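Local coordinates for DNA polymerase (Pyrobaculum calidifontis, PDB 5MDN), which probably catalyses template-directed DNA synthesis, adding deoxyribonucleotides to the end of a growing strand with release of diphosphate, as a family B polymerase, at residues Y115-M120 with L378-Y383; D169-N174 with L334-S339; L417-S422 with R574-V579; C627-E632 with K749-A754. All coordinates share one frame; numbering follows the deposited sequence.

Contact 1: residues Y115-M120 with L378-Y383; sequences YYMRYM and LLRYAY
The guanidinium of Arg-118 and the ring of Tyr-383 meet at a slant, their planes 54° apart, with NH2 of Arg-118 lying 4.1 Å from CD1 of Tyr-383. The second guanidinium, that of Arg-380, has the CE methyl of Met-117 at its edge, near its plane, 4.5 Å from NH2 of Arg-380. These groups bridge two helices of the family B polymerase fold: helix 115-123, which also packs on strand 17-24, and helix 370-384, backed by helix 468-486. With the segment axes 11.0 Å apart and crossing at -45°, long side chains are needed to fill the space between them, and arginine, methionine and tyrosine suit the task. Arg-380 leaves its helix with CG anti to the backbone N (chi1 -159°) and runs extended before bending at chi3, which brings its head beside Met-120; NH1 of Arg-380 bonds to O of Val-125, just past helix 115-123. Were the arginine cut back to an alanine here, the carbonyl of Val-125 would probably lose its charged donor and a gap would open beside Met-117 and Met-120. The charge of Arg-118 is met by salt bridges to Glu-110 and Asp-122, which hold its head beside Tyr-383. Close to the backbone, CB of Met-120 lies 3.8 Å from NH2 of Arg-380.

Contact 2: residues D169-N174 with L334-S339; sequences DIEVYN and LDDVRS
Asp-169 sets its carboxylate against the CB methylene of Asp-336, OD2 of Asp-169 lying 3.3 Å from that CB. Its CG stands anti to the backbone N (chi1 -168°), which carries the oxygens off the strand toward helix 326-356. The two carboxylates cross with their planes 61° apart, and OD2 of Asp-169 comes within 3.3 Å of OD2 of Asp-336. Glu-171, two residues along the same strand, folds back at chi2 and adds a third acid, its OE2 3.7 Å from OD2 of Asp-336. No hydrogen bond joins these acceptors. Such a cluster of acids makes sense around cations: Asp-169 and Asp-236 belong to a magnesium-binding site of this protein, and a magnesium ion lies about 3 Å from the side chain of Asp-169, while OD1 of Asp-336 forms a salt bridge with Arg-308. The Asp-Ile-Glu sequence and the facing aspartate on a helix are consistent with the first and third sequence motifs of the proofreading exonuclease site in the RNase H-like fold. Replacing Asp-169 by an alanine would probably take a carboxylate from the magnesium site and leave CB of Asp-336 without the group packed on it. Nearer the backbone, CB of Asp-169 meets CB of Val-337 at 4.2 Å. Strand 165-172 is the middle one of a five-stranded mixed sheet; Val-337 also rests on Ala-190 and Lys-192 of the adjoining strand 186-193, whereas Ile-170 turns away from helix 326-356 and packs on Phe-235 of helix 232-247.

Contact 3: residues L417-S422 with R574-V579; sequences LVLDFS and RLVKYV
Leu-575 begins the contact from the helix, its CD2 meeting CD1 of Leu-419 at 4.2 Å. The setting is the palm of the polymerase: strand 563-567, helix 572-583 and strand 588-593 form a beta-alpha-beta crossover, with strand 416-420 lying between its two strands, antiparallel to both. Val-576 comes next; its CG2 touches the other branch of Leu-419, CD2, at 4.1 Å. Leu-419 therefore offers one methyl to each helix neighbour, and a forked leucine suits this place because it can reach two partners from one point on the strand. Tyr-578 faces elsewhere, stacking on Tyr-548 and bonding to Asp-544 of helix 528-551. One turn on from Leu-575, Val-579 lays CG1 at a slant to the ring of Phe-421, 4.4 Å from CE2, and a flat ring fills the wider gap past the strand end. Leu-575 and Val-579 also pack on Val-545, so helix 528-551 shares this core. Beyond Leu-419 the chain enters the Asp-Phe-Ser sequence of motif A of family B polymerases, where an Asx turn forms: OD1 of Asp-420 takes the backbone N of Ser-422 (3.1 Å) from above the carboxylate plane and OG of Ser-422 (2.9 Å) on its syn lone pair.

Contact 4: residues C627-E632 with K749-A754; sequences CELAKE and KQVIPA
Leu-629 stands with CG anti to its backbone N (chi1 178°), and the second torsion leaves CD2 anti to CA, so this extended branch reaches Val-751, where it meets CG2 of Val-751 at 4.2 Å. Val-751 has CG1 anti to its own N, which puts CG2 anti to the carbonyl carbon and on the side that Leu-629 approaches. Ala-630 needs no torsion: its CB already points at the other helix and sits 4.4 Å from CB of Gln-750. One turn later along the partner, CB of Ala-754 lies 4.2 Å from CB of Ala-630 and 3.7 Å from O of Ala-630, so a methyl rests on the backbone itself. Such small side chains suit the place, because the segment axes lie 8.9 Å apart at closest approach and run nearly parallel, 18° between their directions. Larger apolar side chains sit to one side: Leu-629 also touches Arg-664, and Val-751 touches Val-661, both on helix 647-666, making a three-helix junction.

The start of helix 628-643 is secured by Cys-627 at the N-cap, whose SG accepts from N of Ala-630 at 3.5 Å with an N-H...S angle of 156°. Away from the partner helix, Lys-631 NZ pairs with OE2 of Glu-628 at 3.3 Å in a salt bridge. Pro-753, with no amide hydrogen, fits a helix that is kinked there. Close, nearly parallel packing of helices with alanine at the interface is the architecture here, consistent with the helical thumb at the C-terminal end of family B polymerases.

Overall arrangement
All four contacts are largely buried, yet their chemistry differs. Contact 3 is wholly apolar across its interface, a helix on the palm sheet, and contact 4 pairs two helices through small aliphatic groups, with charged residues on their outer sides. Contact 1 also joins helices, but across a wider gap filled by arginines and methionines. Contact 2, like contact 3, sets a helix against a strand, but here acids gather at the magnesium site instead of aliphatic groups. Contacts 1 and 4 lie on opposite sides of the chain's centre, their centres 50 Å apart, whereas contacts 2 and 4 are the closest pair, 28 Å between centres. No two of them touch.

Contact 1: residues Y115-M120 with L378-Y383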
# COMPACT_ATOMS: atom_id res chain seq x y z
N TYR A 115 -14.03 13.77 -10.00
CA TYR A 115 -13.99 15.08 -10.65
C TYR A 115 -12.63 15.76 -10.51
O TYR A 115 -12.07 16.25 -11.50
CB TYR A 115 -15.12 15.95 -10.09
CG TYR A 115 -15.19 17.34 -10.68
CD1 TYR A 115 -15.46 17.54 -12.02
CD2 TYR A 115 -15.04 18.46 -9.87
CE1 TYR A 115 -15.55 18.81 -12.56
CE2 TYR A 115 -15.12 19.74 -10.40
CZ TYR A 115 -15.38 19.90 -11.75
OH TYR A 115 -15.46 21.17 -12.27
N TYR A 116 -12.09 15.84 -9.29
CA TYR A 116 -10.84 16.57 -9.12
C TYR A 116 -9.64 15.85 -9.72
O TYR A 116 -8.62 16.50 -9.98
CB TYR A 116 -10.60 16.90 -7.64
CG TYR A 116 -10.27 15.73 -6.74
CD1 TYR A 116 -11.24 14.80 -6.37
CD2 TYR A 116 -8.99 15.57 -6.22
CE1 TYR A 116 -10.93 13.74 -5.54
CE2 TYR A 116 -8.67 14.52 -5.39
CZ TYR A 116 -9.65 13.60 -5.05
OH TYR A 116 -9.35 12.55 -4.22
N MET A 117 -9.74 14.54 -9.95
CA MET A 117 -8.72 13.86 -10.74
C MET A 117 -8.89 14.15 -12.23
O MET A 117 -7.90 14.28 -12.96
CB MET A 117 -8.75 12.36 -10.49
CG MET A 117 -8.24 11.93 -9.12
SD MET A 117 -6.52 12.39 -8.85
CE MET A 117 -5.72 11.53 -10.20
N ARG A 118 -10.14 14.25 -12.69
CA ARG A 118 -10.42 14.67 -14.06
C ARG A 118 -9.77 16.02 -14.36
O ARG A 118 -9.17 16.21 -15.42
CB ARG A 118 -11.93 14.73 -14.28
CG ARG A 118 -12.36 15.07 -15.70
CD ARG A 118 -12.37 13.84 -16.60
NE ARG A 118 -11.09 13.62 -17.26
CZ ARG A 118 -10.84 12.60 -18.07
NH1 ARG A 118 -11.78 11.70 -18.32
NH2 ARG A 118 -9.64 12.47 -18.63
N TYR A 119 -9.90 16.97 -13.43
CA TYR A 119 -9.35 18.30 -13.64
C TYR A 119 -7.83 18.27 -13.78
O TYR A 119 -7.27 18.85 -14.72
CB TYR A 119 -9.76 19.23 -12.50
CG TYR A 119 -9.19 20.62 -12.61
CD1 TYR A 119 -9.81 21.59 -13.38
CD2 TYR A 119 -8.02 20.96 -11.94
CE1 TYR A 119 -9.29 22.87 -13.48
CE2 TYR A 119 -7.49 22.23 -12.03
CZ TYR A 119 -8.13 23.18 -12.81
OH TYR A 119 -7.60 24.45 -12.90
N MET A 120 -7.15 17.60 -12.85
CA MET A 120 -5.69 17.59 -12.87
C MET A 120 -5.16 16.86 -14.09
O MET A 120 -4.13 17.25 -14.65
CB MET A 120 -5.14 16.98 -11.58
CG MET A 120 -5.41 17.83 -10.35
SD MET A 120 -4.54 17.28 -8.87
CE MET A 120 -5.02 15.56 -8.82
N LEU A 378 -1.90 5.62 -16.34
CA LEU A 378 -2.26 5.37 -17.74
C LEU A 378 -3.39 6.27 -18.20
O LEU A 378 -3.43 6.66 -19.37
CB LEU A 378 -2.63 3.90 -17.93
CG LEU A 378 -1.49 2.90 -17.69
CD1 LEU A 378 -1.97 1.47 -17.89
CD2 LEU A 378 -0.31 3.21 -18.59
N LEU A 379 -4.33 6.61 -17.31
CA LEU A 379 -5.37 7.58 -17.66
C LEU A 379 -4.76 8.93 -17.99
O LEU A 379 -5.22 9.62 -18.91
CB LEU A 379 -6.37 7.73 -16.52
CG LEU A 379 -7.36 6.62 -16.21
CD1 LEU A 379 -8.23 7.06 -15.06
CD2 LEU A 379 -8.20 6.29 -17.43
N ARG A 380 -3.72 9.33 -17.25
CA ARG A 380 -3.06 10.60 -17.52
C ARG A 380 -2.34 10.56 -18.86
O ARG A 380 -2.41 11.51 -19.65
CB ARG A 380 -2.09 10.94 -16.39
CG ARG A 380 -1.73 12.41 -16.28
CD ARG A 380 -0.87 12.67 -15.05
NE ARG A 380 -1.68 12.86 -13.85
CZ ARG A 380 -1.94 14.05 -13.30
NH1 ARG A 380 -1.45 15.15 -13.85
NH2 ARG A 380 -2.68 14.13 -12.21
N TYR A 381 -1.62 9.47 -19.14
CA TYR A 381 -0.98 9.31 -20.44
C TYR A 381 -2.01 9.21 -21.56
O TYR A 381 -1.82 9.78 -22.64
CB TYR A 381 -0.08 8.07 -20.44
CG TYR A 381 1.31 8.33 -19.90
CD1 TYR A 381 2.31 8.85 -20.71
CD2 TYR A 381 1.63 8.04 -18.58
CE1 TYR A 381 3.58 9.08 -20.23
CE2 TYR A 381 2.90 8.28 -18.08
CZ TYR A 381 3.88 8.79 -18.91
OH TYR A 381 5.14 9.03 -18.42
N ALA A 382 -3.10 8.46 -21.33
CA ALA A 382 -4.13 8.31 -22.35
C ALA A 382 -4.72 9.64 -22.78
O ALA A 382 -5.10 9.81 -23.94
CB ALA A 382 -5.23 7.37 -21.85
N TYR A 383 -4.81 10.61 -21.86
CA TYR A 383 -5.37 11.91 -22.21
C TYR A 383 -4.44 12.66 -23.17
O TYR A 383 -4.87 13.09 -24.25
CB TYR A 383 -5.63 12.75 -20.97
CG TYR A 383 -6.20 14.11 -21.30
CD1 TYR A 383 -7.52 14.24 -21.70
CD2 TYR A 383 -5.41 15.25 -21.25
CE1 TYR A 383 -8.05 15.48 -22.02
CE2 TYR A 383 -5.92 16.49 -21.57
CZ TYR A 383 -7.24 16.60 -21.95
OH TYR A 383 -7.77 17.83 -22.27

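Contact 2: residues D169-N174 with L334-S339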
# COMPACT_ATOMS: atom_id res chain seq x y z
N ASP A 169 0.40 9.84 17.43
CA ASP A 169 0.04 8.51 17.89
C ASP A 169 -0.97 8.65 19.02
O ASP A 169 -0.94 9.63 19.77
CB ASP A 169 1.27 7.72 18.35
CG ASP A 169 0.99 6.24 18.54
OD1 ASP A 169 0.76 5.54 17.54
OD2 ASP A 169 0.99 5.79 19.70
N ILE A 170 -1.85 7.66 19.15
CA ILE A 170 -2.85 7.65 20.21
C ILE A 170 -2.85 6.30 20.90
O ILE A 170 -2.41 5.29 20.35
CB ILE A 170 -4.27 7.97 19.69
CG1 ILE A 170 -4.88 6.76 18.99
CG2 ILE A 170 -4.25 9.17 18.75
CD1 ILE A 170 -6.33 6.94 18.60
N GLU A 171 -3.36 6.29 22.13
CA GLU A 171 -3.70 5.07 22.84
C GLU A 171 -5.05 5.24 23.53
O GLU A 171 -5.31 6.28 24.13
CB GLU A 171 -2.62 4.68 23.86
CG GLU A 171 -1.32 4.20 23.23
CD GLU A 171 -1.49 2.98 22.35
OE1 GLU A 171 -2.45 2.21 22.56
OE2 GLU A 171 -0.66 2.79 21.43
N VAL A 172 -5.89 4.21 23.42
CA VAL A 172 -7.28 4.27 23.85
C VAL A 172 -7.47 3.25 24.96
O VAL A 172 -6.94 2.14 24.88
CB VAL A 172 -8.24 4.01 22.67
CG1 VAL A 172 -9.66 3.84 23.16
CG2 VAL A 172 -8.15 5.14 21.65
N TYR A 173 -8.26 3.62 25.98
CA TYR A 173 -8.48 2.85 27.20
C TYR A 173 -8.61 1.34 26.97
O TYR A 173 -7.75 0.58 27.41
CB TYR A 173 -9.73 3.38 27.91
CG TYR A 173 -9.89 2.91 29.33
CD1 TYR A 173 -8.93 3.19 30.28
CD2 TYR A 173 -11.02 2.21 29.71
CE1 TYR A 173 -9.08 2.77 31.59
CE2 TYR A 173 -11.18 1.78 31.02
CZ TYR A 173 -10.20 2.06 31.95
OH TYR A 173 -10.36 1.64 33.25
N ASN A 174 -9.70 0.91 26.33
CA ASN A 174 -9.87 -0.47 25.84
C ASN A 174 -9.93 -1.52 26.96
O ASN A 174 -9.63 -2.69 26.72
CB ASN A 174 -8.80 -0.81 24.79
CG ASN A 174 -7.61 -1.61 25.34
OD1 ASN A 174 -7.29 -2.68 24.83
ND2 ASN A 174 -6.96 -1.09 26.38
N LEU A 334 5.70 7.65 23.41
CA LEU A 334 6.75 8.46 22.79
C LEU A 334 7.58 7.64 21.81
O LEU A 334 7.94 8.13 20.73
CB LEU A 334 7.66 9.10 23.84
CG LEU A 334 7.26 10.43 24.50
CD1 LEU A 334 6.90 11.46 23.44
CD2 LEU A 334 6.14 10.27 25.50
N ASP A 335 7.91 6.40 22.17
CA ASP A 335 8.65 5.54 21.25
C ASP A 335 7.83 5.23 20.00
O ASP A 335 8.40 5.01 18.93
CB ASP A 335 9.08 4.26 21.95
CG ASP A 335 10.21 4.49 22.93
OD1 ASP A 335 10.95 5.48 22.77
OD2 ASP A 335 10.37 3.67 23.87
N ASP A 336 6.50 5.19 20.12
CA ASP A 336 5.65 5.04 18.95
C ASP A 336 5.79 6.24 18.01
O ASP A 336 6.10 6.08 16.83
CB ASP A 336 4.19 4.86 19.37
CG ASP A 336 3.88 3.44 19.79
OD1 ASP A 336 4.61 2.52 19.38
OD2 ASP A 336 2.88 3.24 20.53
N VAL A 337 5.56 7.45 18.53
CA VAL A 337 5.56 8.63 17.68
C VAL A 337 6.96 8.96 17.18
O VAL A 337 7.12 9.47 16.06
CB VAL A 337 4.92 9.83 18.42
CG1 VAL A 337 5.83 10.32 19.55
CG2 VAL A 337 4.60 10.95 17.45
N ARG A 338 8.00 8.66 17.97
CA ARG A 338 9.36 8.86 17.49
C ARG A 338 9.69 7.89 16.36
O ARG A 338 10.38 8.26 15.40
CB ARG A 338 10.36 8.71 18.64
CG ARG A 338 10.51 9.97 19.47
CD ARG A 338 10.85 9.66 20.92
NE ARG A 338 11.64 10.73 21.54
CZ ARG A 338 11.79 10.89 22.85
NH1 ARG A 338 11.19 10.06 23.69
NH2 ARG A 338 12.53 11.89 23.31
N SER A 339 9.21 6.65 16.45
CA SER A 339 9.36 5.71 15.35
C SER A 339 8.55 6.14 14.13
O SER A 339 9.00 6.01 12.99
CB SER A 339 8.96 4.30 15.79
OG SER A 339 9.83 3.81 16.79

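Contact 3: residues L417-S422 with R574-V579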
# COMPACT_ATOMS: atom_id res chain seq x y z
N LEU A 417 22.66 -15.15 -3.45
CA LEU A 417 22.32 -13.86 -4.04
C LEU A 417 21.00 -13.96 -4.78
O LEU A 417 20.76 -14.93 -5.51
CB LEU A 417 23.42 -13.39 -5.00
CG LEU A 417 24.82 -13.16 -4.44
CD1 LEU A 417 25.73 -12.58 -5.51
CD2 LEU A 417 24.77 -12.25 -3.23
N VAL A 418 20.14 -12.97 -4.58
CA VAL A 418 18.87 -12.86 -5.29
C VAL A 418 19.02 -11.80 -6.37
O VAL A 418 19.30 -10.63 -6.08
CB VAL A 418 17.72 -12.52 -4.34
CG1 VAL A 418 16.42 -12.37 -5.11
CG2 VAL A 418 17.59 -13.60 -3.27
N LEU A 419 18.83 -12.20 -7.63
CA LEU A 419 18.98 -11.30 -8.76
C LEU A 419 17.60 -10.81 -9.20
O LEU A 419 16.69 -11.61 -9.41
CB LEU A 419 19.69 -12.00 -9.92
CG LEU A 419 21.13 -12.46 -9.63
CD1 LEU A 419 21.65 -13.37 -10.72
CD2 LEU A 419 22.04 -11.26 -9.44
N ASP A 420 17.47 -9.50 -9.34
CA ASP A 420 16.20 -8.87 -9.69
C ASP A 420 16.03 -8.87 -11.21
O ASP A 420 16.88 -8.33 -11.93
CB ASP A 420 16.13 -7.45 -9.14
CG ASP A 420 14.73 -6.88 -9.16
OD1 ASP A 420 13.80 -7.58 -9.62
OD2 ASP A 420 14.55 -5.72 -8.72
N PHE A 421 14.93 -9.46 -11.68
CA PHE A 421 14.61 -9.51 -13.10
C PHE A 421 13.37 -8.68 -13.45
O PHE A 421 12.74 -8.92 -14.48
CB PHE A 421 14.41 -10.96 -13.55
CG PHE A 421 15.67 -11.64 -13.99
CD1 PHE A 421 16.51 -12.23 -13.07
CD2 PHE A 421 16.01 -11.70 -15.33
CE1 PHE A 421 17.67 -12.87 -13.46
CE2 PHE A 421 17.17 -12.34 -15.74
CZ PHE A 421 18.00 -12.92 -14.80
N SER A 422 13.00 -7.72 -12.60
CA SER A 422 11.75 -6.99 -12.80
C SER A 422 11.79 -6.08 -14.02
O SER A 422 10.76 -5.87 -14.67
CB SER A 422 11.41 -6.19 -11.55
OG SER A 422 11.10 -7.04 -10.46
N ARG A 574 29.82 -12.00 -14.38
CA ARG A 574 29.76 -12.35 -15.80
C ARG A 574 28.35 -12.73 -16.23
O ARG A 574 27.96 -12.46 -17.37
CB ARG A 574 30.74 -13.49 -16.08
CG ARG A 574 32.17 -13.16 -15.71
CD ARG A 574 33.16 -14.17 -16.25
NE ARG A 574 34.35 -14.24 -15.41
CZ ARG A 574 34.50 -15.10 -14.40
NH1 ARG A 574 33.55 -15.97 -14.12
NH2 ARG A 574 35.61 -15.09 -13.68
N LEU A 575 27.59 -13.37 -15.34
CA LEU A 575 26.19 -13.66 -15.64
C LEU A 575 25.37 -12.38 -15.78
O LEU A 575 24.52 -12.27 -16.67
CB LEU A 575 25.59 -14.56 -14.56
CG LEU A 575 24.11 -14.90 -14.72
CD1 LEU A 575 23.85 -15.59 -16.05
CD2 LEU A 575 23.60 -15.74 -13.56
N VAL A 576 25.61 -11.40 -14.90
CA VAL A 576 24.89 -10.14 -14.98
C VAL A 576 25.29 -9.37 -16.23
O VAL A 576 24.45 -8.84 -16.96
CB VAL A 576 25.12 -9.31 -13.71
CG1 VAL A 576 24.50 -7.93 -13.85
CG2 VAL A 576 24.57 -10.03 -12.49
N LYS A 577 26.60 -9.30 -16.50
CA LYS A 577 27.07 -8.63 -17.71
C LYS A 577 26.61 -9.35 -18.97
O LYS A 577 26.46 -8.72 -20.02
CB LYS A 577 28.59 -8.50 -17.66
CG LYS A 577 29.16 -7.39 -18.54
CD LYS A 577 30.63 -7.15 -18.23
CE LYS A 577 31.16 -5.93 -18.96
NZ LYS A 577 32.39 -5.40 -18.32
N TYR A 578 26.40 -10.66 -18.89
CA TYR A 578 25.85 -11.41 -20.02
C TYR A 578 24.44 -10.95 -20.35
O TYR A 578 24.12 -10.67 -21.51
CB TYR A 578 25.87 -12.91 -19.71
CG TYR A 578 25.05 -13.76 -20.65
CD1 TYR A 578 25.53 -14.13 -21.90
CD2 TYR A 578 23.79 -14.23 -20.27
CE1 TYR A 578 24.77 -14.91 -22.76
CE2 TYR A 578 23.04 -15.02 -21.11
CZ TYR A 578 23.53 -15.36 -22.36
OH TYR A 578 22.78 -16.14 -23.20
N VAL A 579 23.57 -10.85 -19.34
CA VAL A 579 22.17 -10.50 -19.58
C VAL A 579 22.06 -9.09 -20.15
O VAL A 579 21.16 -8.81 -20.95
CB VAL A 579 21.35 -10.66 -18.28
CG1 VAL A 579 19.88 -10.37 -18.53
CG2 VAL A 579 21.52 -12.06 -17.72

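Contact 4: residues C627-E632 with K749-A754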
# COMPACT_ATOMS: atom_id res chain seq x y z
N CYS A 627 -1.43 -18.53 19.51
CA CYS A 627 -1.10 -17.61 20.58
C CYS A 627 0.24 -16.93 20.30
O CYS A 627 0.98 -17.32 19.39
CB CYS A 627 -1.05 -18.34 21.92
SG CYS A 627 0.27 -19.58 22.04
N GLU A 628 0.54 -15.89 21.08
CA GLU A 628 1.76 -15.13 20.85
C GLU A 628 3.01 -15.89 21.29
O GLU A 628 4.12 -15.52 20.87
CB GLU A 628 1.69 -13.78 21.56
CG GLU A 628 0.54 -12.91 21.08
CD GLU A 628 0.67 -12.54 19.61
OE1 GLU A 628 1.80 -12.27 19.17
OE2 GLU A 628 -0.36 -12.52 18.91
N LEU A 629 2.87 -16.93 22.11
CA LEU A 629 4.01 -17.79 22.40
C LEU A 629 4.36 -18.66 21.20
O LEU A 629 5.54 -18.87 20.90
CB LEU A 629 3.72 -18.65 23.63
CG LEU A 629 4.82 -19.65 24.01
CD1 LEU A 629 6.13 -18.92 24.27
CD2 LEU A 629 4.41 -20.47 25.23
N ALA A 630 3.34 -19.17 20.50
CA ALA A 630 3.59 -19.94 19.28
C ALA A 630 4.28 -19.09 18.22
O ALA A 630 5.13 -19.59 17.47
CB ALA A 630 2.28 -20.52 18.75
N LYS A 631 3.91 -17.81 18.14
CA LYS A 631 4.59 -16.90 17.22
C LYS A 631 6.04 -16.70 17.62
O LYS A 631 6.93 -16.67 16.76
CB LYS A 631 3.85 -15.56 17.17
CG LYS A 631 2.44 -15.62 16.62
CD LYS A 631 2.34 -14.91 15.28
CE LYS A 631 0.89 -14.60 14.93
NZ LYS A 631 0.28 -13.67 15.92
N GLU A 632 6.30 -16.53 18.92
CA GLU A 632 7.67 -16.38 19.39
C GLU A 632 8.51 -17.61 19.06
O GLU A 632 9.67 -17.49 18.66
CB GLU A 632 7.67 -16.13 20.90
CG GLU A 632 9.03 -15.78 21.50
CD GLU A 632 9.60 -14.50 20.92
OE1 GLU A 632 8.81 -13.58 20.60
OE2 GLU A 632 10.84 -14.40 20.80
N LYS A 749 -0.55 -29.06 20.81
CA LYS A 749 -1.18 -28.71 19.54
C LYS A 749 -0.75 -27.38 18.95
O LYS A 749 -1.30 -26.98 17.93
CB LYS A 749 -2.71 -28.77 19.66
CG LYS A 749 -3.35 -27.86 20.69
CD LYS A 749 -4.82 -28.23 20.82
CE LYS A 749 -5.58 -28.02 19.52
NZ LYS A 749 -5.81 -26.57 19.23
N GLN A 750 0.24 -26.69 19.54
CA GLN A 750 0.79 -25.51 18.87
C GLN A 750 2.29 -25.29 19.04
O GLN A 750 2.98 -25.06 18.04
CB GLN A 750 0.03 -24.22 19.20
CG GLN A 750 -1.06 -24.03 18.17
CD GLN A 750 -0.56 -24.47 16.78
OE1 GLN A 750 0.45 -23.98 16.28
NE2 GLN A 750 -1.28 -25.41 16.17
N VAL A 751 2.82 -25.34 20.26
CA VAL A 751 4.25 -25.04 20.43
C VAL A 751 5.09 -26.03 19.64
O VAL A 751 6.09 -25.66 19.01
CB VAL A 751 4.63 -25.01 21.92
CG1 VAL A 751 6.15 -25.06 22.08
CG2 VAL A 751 4.10 -23.75 22.58
N ILE A 752 4.70 -27.30 19.64
CA ILE A 752 5.37 -28.29 18.79
C ILE A 752 4.97 -28.06 17.33
O ILE A 752 5.87 -27.95 16.48
CB ILE A 752 5.08 -29.73 19.26
CG1 ILE A 752 6.16 -30.22 20.23
CG2 ILE A 752 5.01 -30.69 18.07
CD1 ILE A 752 6.34 -29.35 21.45
N PRO A 753 3.68 -27.97 16.97
CA PRO A 753 3.34 -27.72 15.55
C PRO A 753 3.91 -26.43 14.98
O PRO A 753 4.19 -26.38 13.78
CB PRO A 753 1.81 -27.71 15.56
CG PRO A 753 1.45 -28.57 16.69
CD PRO A 753 2.47 -28.30 17.74
N ALA A 754 4.07 -25.38 15.79
CA ALA A 754 4.69 -24.16 15.27
C ALA A 754 6.14 -24.41 14.89
O ALA A 754 6.60 -23.97 13.83
CB ALA A 754 4.59 -23.03 16.29